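Pectate lyase 1 (Juniperus ashei, PDB 1PXZ) cleaves pectate by calcium-dependent beta-elimination with low activity and is the major allergen of mountain cedar pollen. Local coordinates at residues K81-V86 against G104-F109; N127-G132 against H146-D151. All coordinates share one frame; numbering follows the deposited sequence.

Contact 1: residues K81-V86 against G104-F109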
ATOM      1  N   LYS A  81       5.160  -3.087  20.923  1.00 12.95           N
ATOM      2  CA  LYS A  81       6.462  -3.292  21.539  1.00 12.33           C
ATOM      3  C   LYS A  81       7.423  -4.042  20.618  1.00 17.15           C
ATOM      4  O   LYS A  81       8.630  -3.981  20.827  1.00 15.92           O
ATOM      5  CB  LYS A  81       6.357  -4.092  22.833  1.00 15.93           C
ATOM      6  CG  LYS A  81       5.616  -3.410  23.978  1.00 21.95           C
ATOM      7  CD  LYS A  81       5.842  -4.216  25.245  1.00 29.49           C
ATOM      8  CE  LYS A  81       5.287  -3.535  26.481  1.00 36.73           C
ATOM      9  NZ  LYS A  81       3.865  -3.141  26.335  1.00 31.75           N
ATOM     10  N   MET A  82       6.859  -4.751  19.644  1.00  9.42           N
ATOM     11  CA  MET A  82       7.626  -5.477  18.647  1.00  9.24           C
ATOM     12  C   MET A  82       6.885  -5.433  17.307  1.00 10.56           C
ATOM     13  O   MET A  82       5.705  -5.074  17.313  1.00 11.80           O
ATOM     14  CB  MET A  82       7.839  -6.930  19.078  1.00 12.81           C
ATOM     15  CG  MET A  82       8.766  -7.072  20.289  1.00 14.62           C
ATOM     16  SD  MET A  82      10.481  -6.654  19.936  1.00 20.38           S
ATOM     17  CE  MET A  82      10.969  -8.059  18.932  1.00 12.33           C
ATOM     18  N   PRO A  83       7.516  -5.779  16.204  1.00 10.79           N
ATOM     19  CA  PRO A  83       6.773  -5.835  14.929  1.00 13.58           C
ATOM     20  C   PRO A  83       5.511  -6.681  15.059  1.00 12.11           C
ATOM     21  O   PRO A  83       5.511  -7.728  15.704  1.00 11.00           O
ATOM     22  CB  PRO A  83       7.777  -6.537  14.008  1.00 14.73           C
ATOM     23  CG  PRO A  83       9.112  -6.109  14.545  1.00 14.05           C
ATOM     24  CD  PRO A  83       8.933  -6.146  16.051  1.00 11.63           C
ATOM     25  N   LEU A  84       4.394  -6.227  14.516  1.00  9.82           N
ATOM     26  CA  LEU A  84       3.171  -7.012  14.579  1.00  6.82           C
ATOM     27  C   LEU A  84       3.045  -7.810  13.290  1.00 10.98           C
ATOM     28  O   LEU A  84       2.824  -7.184  12.250  1.00 11.88           O
ATOM     29  CB  LEU A  84       1.966  -6.103  14.734  1.00  7.50           C
ATOM     30  CG  LEU A  84       0.594  -6.756  14.560  1.00 10.21           C
ATOM     31  CD1 LEU A  84       0.455  -7.985  15.444  1.00 13.28           C
ATOM     32  CD2 LEU A  84      -0.503  -5.742  14.857  1.00 18.56           C
ATOM     33  N   TYR A  85       3.191  -9.122  13.396  1.00  9.87           N
ATOM     34  CA  TYR A  85       2.939  -9.990  12.253  1.00 11.90           C
ATOM     35  C   TYR A  85       1.452 -10.311  12.177  1.00 15.78           C
ATOM     36  O   TYR A  85       0.865 -10.782  13.155  1.00 13.40           O
ATOM     37  CB  TYR A  85       3.775 -11.260  12.391  1.00 14.36           C
ATOM     38  CG  TYR A  85       5.206 -10.943  12.032  1.00 12.00           C
ATOM     39  CD1 TYR A  85       5.604 -11.008  10.705  1.00 11.07           C
ATOM     40  CD2 TYR A  85       6.106 -10.584  13.022  1.00 13.59           C
ATOM     41  CE1 TYR A  85       6.906 -10.719  10.351  1.00 15.88           C
ATOM     42  CE2 TYR A  85       7.411 -10.295  12.665  1.00 18.16           C
ATOM     43  CZ  TYR A  85       7.796 -10.364  11.345  1.00 21.21           C
ATOM     44  OH  TYR A  85       9.099 -10.075  10.996  1.00 29.80           O
ATOM     45  N   VAL A  86       0.864 -10.028  11.027  1.00 11.34           N
ATOM     46  CA  VAL A  86      -0.561 -10.189  10.792  1.00  8.60           C
ATOM     47  C   VAL A  86      -0.794 -11.489  10.018  1.00 13.22           C
ATOM     48  O   VAL A  86      -0.278 -11.665   8.902  1.00 14.21           O
ATOM     49  CB  VAL A  86      -1.186  -9.015  10.019  1.00  9.54           C
ATOM     50  CG1 VAL A  86      -2.676  -9.288   9.771  1.00 12.21           C
ATOM     51  CG2 VAL A  86      -1.046  -7.674  10.732  1.00 10.31           C
ATOM     52  N   GLY A 104       6.268   5.875  17.673  1.00 15.77           N
ATOM     53  CA  GLY A 104       7.579   5.490  18.171  1.00 18.91           C
ATOM     54  C   GLY A 104       7.845   4.001  18.228  1.00 26.73           C
ATOM     55  O   GLY A 104       8.968   3.573  18.523  1.00 22.65           O
ATOM     56  N   GLY A 105       6.846   3.152  17.950  1.00 15.02           N
ATOM     57  CA  GLY A 105       7.091   1.715  17.961  1.00 11.64           C
ATOM     58  C   GLY A 105       7.094   1.173  16.535  1.00 13.79           C
ATOM     59  O   GLY A 105       6.837   1.938  15.602  1.00 17.15           O
ATOM     60  N   PRO A 106       7.388  -0.111  16.380  1.00 14.62           N
ATOM     61  CA  PRO A 106       7.311  -0.788  15.088  1.00 17.06           C
ATOM     62  C   PRO A 106       5.847  -0.933  14.659  1.00 14.13           C
ATOM     63  O   PRO A 106       4.947  -0.730  15.459  1.00 10.45           O
ATOM     64  CB  PRO A 106       7.923  -2.168  15.326  1.00 18.17           C
ATOM     65  CG  PRO A 106       7.945  -2.350  16.800  1.00 21.15           C
ATOM     66  CD  PRO A 106       7.858  -1.006  17.456  1.00 13.77           C
ATOM     67  N   CYS A 107       5.637  -1.273  13.380  1.00 10.95           N
ATOM     68  CA  CYS A 107       4.277  -1.283  12.843  1.00  6.31           C
ATOM     69  C   CYS A 107       3.913  -2.630  12.252  1.00 13.75           C
ATOM     70  O   CYS A 107       4.152  -3.651  12.926  1.00 12.27           O
ATOM     71  CB  CYS A 107       4.145  -0.096  11.860  1.00 12.15           C
ATOM     72  SG  CYS A 107       4.220   1.474  12.799  1.00 17.47           S
ATOM     73  N   LEU A 108       3.357  -2.682  11.051  1.00 10.71           N
ATOM     74  CA  LEU A 108       2.687  -3.880  10.555  1.00  9.06           C
ATOM     75  C   LEU A 108       3.508  -4.662   9.535  1.00 13.95           C
ATOM     76  O   LEU A 108       4.113  -4.087   8.621  1.00 12.21           O
ATOM     77  CB  LEU A 108       1.356  -3.534   9.870  1.00  9.31           C
ATOM     78  CG  LEU A 108       0.355  -2.750  10.739  1.00 10.05           C
ATOM     79  CD1 LEU A 108      -0.895  -2.430   9.936  1.00 13.05           C
ATOM     80  CD2 LEU A 108       0.049  -3.525  12.012  1.00 10.91           C
ATOM     81  N   PHE A 109       3.489  -5.976   9.742  1.00  8.60           N
ATOM     82  CA  PHE A 109       4.303  -6.901   8.979  1.00  9.87           C
ATOM     83  C   PHE A 109       3.456  -8.077   8.508  1.00  9.65           C
ATOM     84  O   PHE A 109       2.626  -8.602   9.234  1.00  9.80           O
ATOM     85  CB  PHE A 109       5.488  -7.432   9.810  1.00 10.89           C
ATOM     86  CG  PHE A 109       6.547  -6.380  10.115  1.00 13.27           C
ATOM     87  CD1 PHE A 109       6.327  -5.386  11.058  1.00 12.82           C
ATOM     88  CD2 PHE A 109       7.758  -6.398   9.447  1.00 15.29           C
ATOM     89  CE1 PHE A 109       7.257  -4.402  11.347  1.00 12.81           C
ATOM     90  CE2 PHE A 109       8.702  -5.423   9.717  1.00 15.39           C
ATOM     91  CZ  PHE A 109       8.460  -4.446  10.659  1.00 14.39           C
TER
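Phe109 and Tyr85 both carry CG beside the backbone N and opposite the carbonyl carbon (chi1 -69° and -76°), which tilts the two rings, on the same face of a pair of parallel strands, so that each receives a neighbour's aliphatic carbon. Pro83 CB sits over one face of the Phe109 ring, 3.8 Å from its centroid, a CH-pi contact. A second one links the aromatic residues: Phe109 CB lies over a face of the Tyr85 ring, off-centre toward the rim, with Tyr85 CE1 its nearest ring atom. The rings themselves meet obliquely, their planes turned by 42°. On the other face of the strands Leu84 and Leu108 run side by side in the same direction, with Leu84 CD2 and Leu108 CD2 3.6 Å apart; Leu58 and Ala62 of helix 58-63 touch Leu84 from outside the pair. Three backbone bonds join the strands. Leu84 N donates to Cys107 O at 3.0 Å, and Val86 N to Phe109 O at 2.9 Å. Between them Phe109 N reaches Leu84 O at 2.9 Å, in a more bent bond. Before the bonded part, Pro106 pushes its ring against the Met82-Pro83 peptide, its CG 3.3 Å from Met82 C. There Arg59 hydrogen-bonds the carbonyls of Met82 and Pro83, while Cys107, its CB directed away from 81-86, forms a disulfide with Cys126. Like residues placed in register on successive parallel strands, Leu84 beside Leu108 and Tyr85 beside Phe109, are characteristic of the right-handed parallel beta-helix of pectate lyases; here strand 84-85 is one of the two edge strands of its sheet.

Contact 2: residues N127-G132 against H146-D151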
ATOM      1  N   ASN A 127       9.031   3.095  13.901  1.00 17.00           N
ATOM      2  CA  ASN A 127      10.454   3.181  14.210  1.00 17.86           C
ATOM      3  C   ASN A 127      11.161   1.846  14.129  1.00 15.13           C
ATOM      4  O   ASN A 127      10.485   0.826  14.191  1.00 20.39           O
ATOM      5  CB  ASN A 127      10.610   3.704  15.647  1.00 25.45           C
ATOM      6  CG  ASN A 127      12.024   4.184  15.901  1.00 34.79           C
ATOM      7  OD1 ASN A 127      12.693   3.707  16.815  1.00 71.76           O
ATOM      8  ND2 ASN A 127      12.446   5.135  15.079  1.00 35.62           N
ATOM      9  N   THR A 128      12.476   1.886  14.004  1.00 21.91           N
ATOM     10  CA  THR A 128      13.302   0.685  13.988  1.00 20.45           C
ATOM     11  C   THR A 128      12.993  -0.208  15.185  1.00 20.39           C
ATOM     12  O   THR A 128      12.846   0.233  16.323  1.00 20.54           O
ATOM     13  CB  THR A 128      14.801   1.033  14.003  1.00 23.89           C
ATOM     14  OG1 THR A 128      15.101   1.722  12.778  1.00 31.74           O
ATOM     15  CG2 THR A 128      15.644  -0.238  14.034  1.00 23.03           C
ATOM     16  N   SER A 129      12.871  -1.515  14.925  1.00 19.49           N
ATOM     17  CA  SER A 129      12.567  -2.347  16.099  1.00 16.51           C
ATOM     18  C   SER A 129      13.852  -2.929  16.663  1.00 18.83           C
ATOM     19  O   SER A 129      14.920  -2.876  16.051  1.00 20.21           O
ATOM     20  CB  SER A 129      11.594  -3.457  15.707  1.00 14.80           C
ATOM     21  OG  SER A 129      12.262  -4.371  14.825  1.00 25.90           O
ATOM     22  N   VAL A 130      13.725  -3.516  17.845  1.00 27.61           N
ATOM     23  CA  VAL A 130      14.823  -4.220  18.490  1.00 27.17           C
ATOM     24  C   VAL A 130      14.714  -5.726  18.311  1.00 24.59           C
ATOM     25  O   VAL A 130      13.610  -6.274  18.370  1.00 20.95           O
ATOM     26  CB  VAL A 130      14.820  -3.897  19.995  1.00 35.71           C
ATOM     27  CG1 VAL A 130      15.865  -4.726  20.713  1.00 43.11           C
ATOM     28  CG2 VAL A 130      15.044  -2.400  20.155  1.00 43.91           C
ATOM     29  N   LEU A 131      15.843  -6.367  18.067  1.00 25.27           N
ATOM     30  CA  LEU A 131      15.888  -7.830  17.967  1.00 23.81           C
ATOM     31  C   LEU A 131      15.205  -8.416  19.191  1.00 27.42           C
ATOM     32  O   LEU A 131      15.314  -7.888  20.308  1.00 28.79           O
ATOM     33  CB  LEU A 131      17.338  -8.245  17.847  1.00 33.55           C
ATOM     34  CG  LEU A 131      17.729  -9.699  18.058  1.00 43.40           C
ATOM     35  CD1 LEU A 131      17.387 -10.537  16.835  1.00 53.19           C
ATOM     36  CD2 LEU A 131      19.215  -9.785  18.381  1.00 42.45           C
ATOM     37  N   GLY A 132      14.438  -9.493  19.013  1.00 25.75           N
ATOM     38  CA  GLY A 132      13.703 -10.017  20.163  1.00 25.07           C
ATOM     39  C   GLY A 132      12.712 -11.097  19.754  1.00 23.67           C
ATOM     40  O   GLY A 132      12.490 -11.300  18.558  1.00 20.46           O
ATOM     41  N   HIS A 146      14.587 -10.528  13.606  1.00 31.71           N
ATOM     42  CA  HIS A 146      15.715  -9.586  13.634  1.00 38.03           C
ATOM     43  C   HIS A 146      15.222  -8.150  13.757  1.00 34.54           C
ATOM     44  O   HIS A 146      14.027  -7.880  13.617  1.00 22.24           O
ATOM     45  CB  HIS A 146      16.573  -9.760  12.384  1.00 52.31           C
ATOM     46  CG  HIS A 146      15.945  -9.362  11.084  1.00 78.91           C
ATOM     47  ND1 HIS A 146      15.207 -10.217  10.298  1.00 87.25           N
ATOM     48  CD2 HIS A 146      15.956  -8.192  10.400  1.00 88.93           C
ATOM     49  CE1 HIS A 146      14.782  -9.607   9.207  1.00 88.65           C
ATOM     50  NE2 HIS A 146      15.226  -8.362   9.247  1.00 91.54           N
ATOM     51  N   ALA A 147      16.134  -7.213  14.003  1.00 26.38           N
ATOM     52  CA  ALA A 147      15.795  -5.795  13.974  1.00 34.29           C
ATOM     53  C   ALA A 147      15.195  -5.380  12.638  1.00 29.91           C
ATOM     54  O   ALA A 147      15.783  -5.669  11.591  1.00 22.55           O
ATOM     55  CB  ALA A 147      17.050  -4.972  14.254  1.00 40.47           C
ATOM     56  N   GLN A 148      14.053  -4.693  12.611  1.00 21.10           N
ATOM     57  CA  GLN A 148      13.463  -4.369  11.310  1.00 17.33           C
ATOM     58  C   GLN A 148      13.393  -2.865  11.045  1.00 21.30           C
ATOM     59  O   GLN A 148      13.270  -2.067  11.957  1.00 19.86           O
ATOM     60  CB  GLN A 148      12.028  -4.884  11.188  1.00 22.81           C
ATOM     61  CG  GLN A 148      11.789  -6.324  11.586  1.00 26.56           C
ATOM     62  CD  GLN A 148      12.433  -7.275  10.596  1.00 31.61           C
ATOM     63  OE1 GLN A 148      13.226  -8.124  10.998  1.00 33.57           O
ATOM     64  NE2 GLN A 148      12.066  -7.101   9.332  1.00 22.61           N
ATOM     65  N   ASP A 149      13.420  -2.480   9.766  1.00 24.42           N
ATOM     66  CA  ASP A 149      13.231  -1.079   9.400  1.00 31.41           C
ATOM     67  C   ASP A 149      11.902  -0.546   9.931  1.00 28.10           C
ATOM     68  O   ASP A 149      10.942  -1.294  10.085  1.00 19.68           O
ATOM     69  CB  ASP A 149      13.262  -0.912   7.880  1.00 28.04           C
ATOM     70  CG  ASP A 149      14.660  -0.831   7.300  1.00 46.22           C
ATOM     71  OD1 ASP A 149      15.641  -1.094   8.029  1.00 34.51           O
ATOM     72  OD2 ASP A 149      14.772  -0.494   6.098  1.00 86.18           O
ATOM     73  N   GLY A 150      11.844   0.746  10.186  1.00 19.57           N
ATOM     74  CA  GLY A 150      10.655   1.462  10.589  1.00 19.91           C
ATOM     75  C   GLY A 150       9.723   1.773   9.429  1.00 14.28           C
ATOM     76  O   GLY A 150       9.452   2.937   9.127  1.00 15.67           O
ATOM     77  N   ASP A 151       9.237   0.721   8.783  1.00 15.24           N
ATOM     78  CA  ASP A 151       8.274   0.834   7.702  1.00 16.82           C
ATOM     79  C   ASP A 151       6.863   0.765   8.258  1.00 14.12           C
ATOM     80  O   ASP A 151       6.622   0.011   9.208  1.00 16.13           O
ATOM     81  CB  ASP A 151       8.432  -0.289   6.673  1.00 17.39           C
ATOM     82  CG  ASP A 151       9.787  -0.318   5.994  1.00 25.03           C
ATOM     83  OD1 ASP A 151      10.386   0.755   5.806  1.00 21.21           O
ATOM     84  OD2 ASP A 151      10.268  -1.420   5.658  1.00 37.97           O
TER
HETATM   85  O   HOH W   1       9.937  -1.593  12.721  1.00 19.56           O
HETATM   86  O   HOH W   2      12.326  -6.829  15.645  1.00 23.67           O
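His146 meets Leu131 through its backbone: Leu131 CD1 lies 3.7 Å from His146 CA, and His146 O accepts a bond from a water that also donates to Val130 O and accepts a hydrogen bond from Ser129 OG, at 2.6 Å. Ala147 follows with its methyl group, CB resting 3.5 Å from Ser129 O. At Gln148 the backbone is gripped from both ends by one residue. Gln148 N donates to Ser129 OG at 2.9 Å, and Ser129 N returns a bond to Gln148 O at 3.0 Å. With chi1 at 68°, the Ser129 hydroxyl stands between its own N and carbonyl carbon, placed to accept from Gln148 N while donating to the water. Thr128 adds a CA-H...O contact to Gln148 O. A second water lies between Asp149 O and Asn127 O, within hydrogen-bonding distance of each. Gly150, the centre of an inverse gamma turn, brings its CA to 3.6 Å from Asn127 C. The two loops run antiparallel, 127-132 leading from strand 122-124 into 132-137 and 146-151 from strand 141-145 into 153-156, so they continue the antiparallel hairpin 132-145 down to the beta-helix.

Contacts 1 and 2 lie with centres about 8 Å apart on one side of the beta-helix. A probable hydrogen bond from Asn127 N to Gly105 O (3.0 Å) and the packing of Met82 CE on Val130 O (3.2 Å) join them directly; Ser129 also touches Pro83 and Pro106, so the loop pair of contact 2 rests on the prolines of contact 1. Cys126, the disulfide partner of Cys107, immediately precedes Asn127. Both approach the calcium site inferred by similarity. Contact 2 contains Asp149, a probable calcium ligand, whose side chain is about 6 Å from that of Asp177, whereas the Phe109 side chain of contact 1 is about 7 Å from that of Asp149.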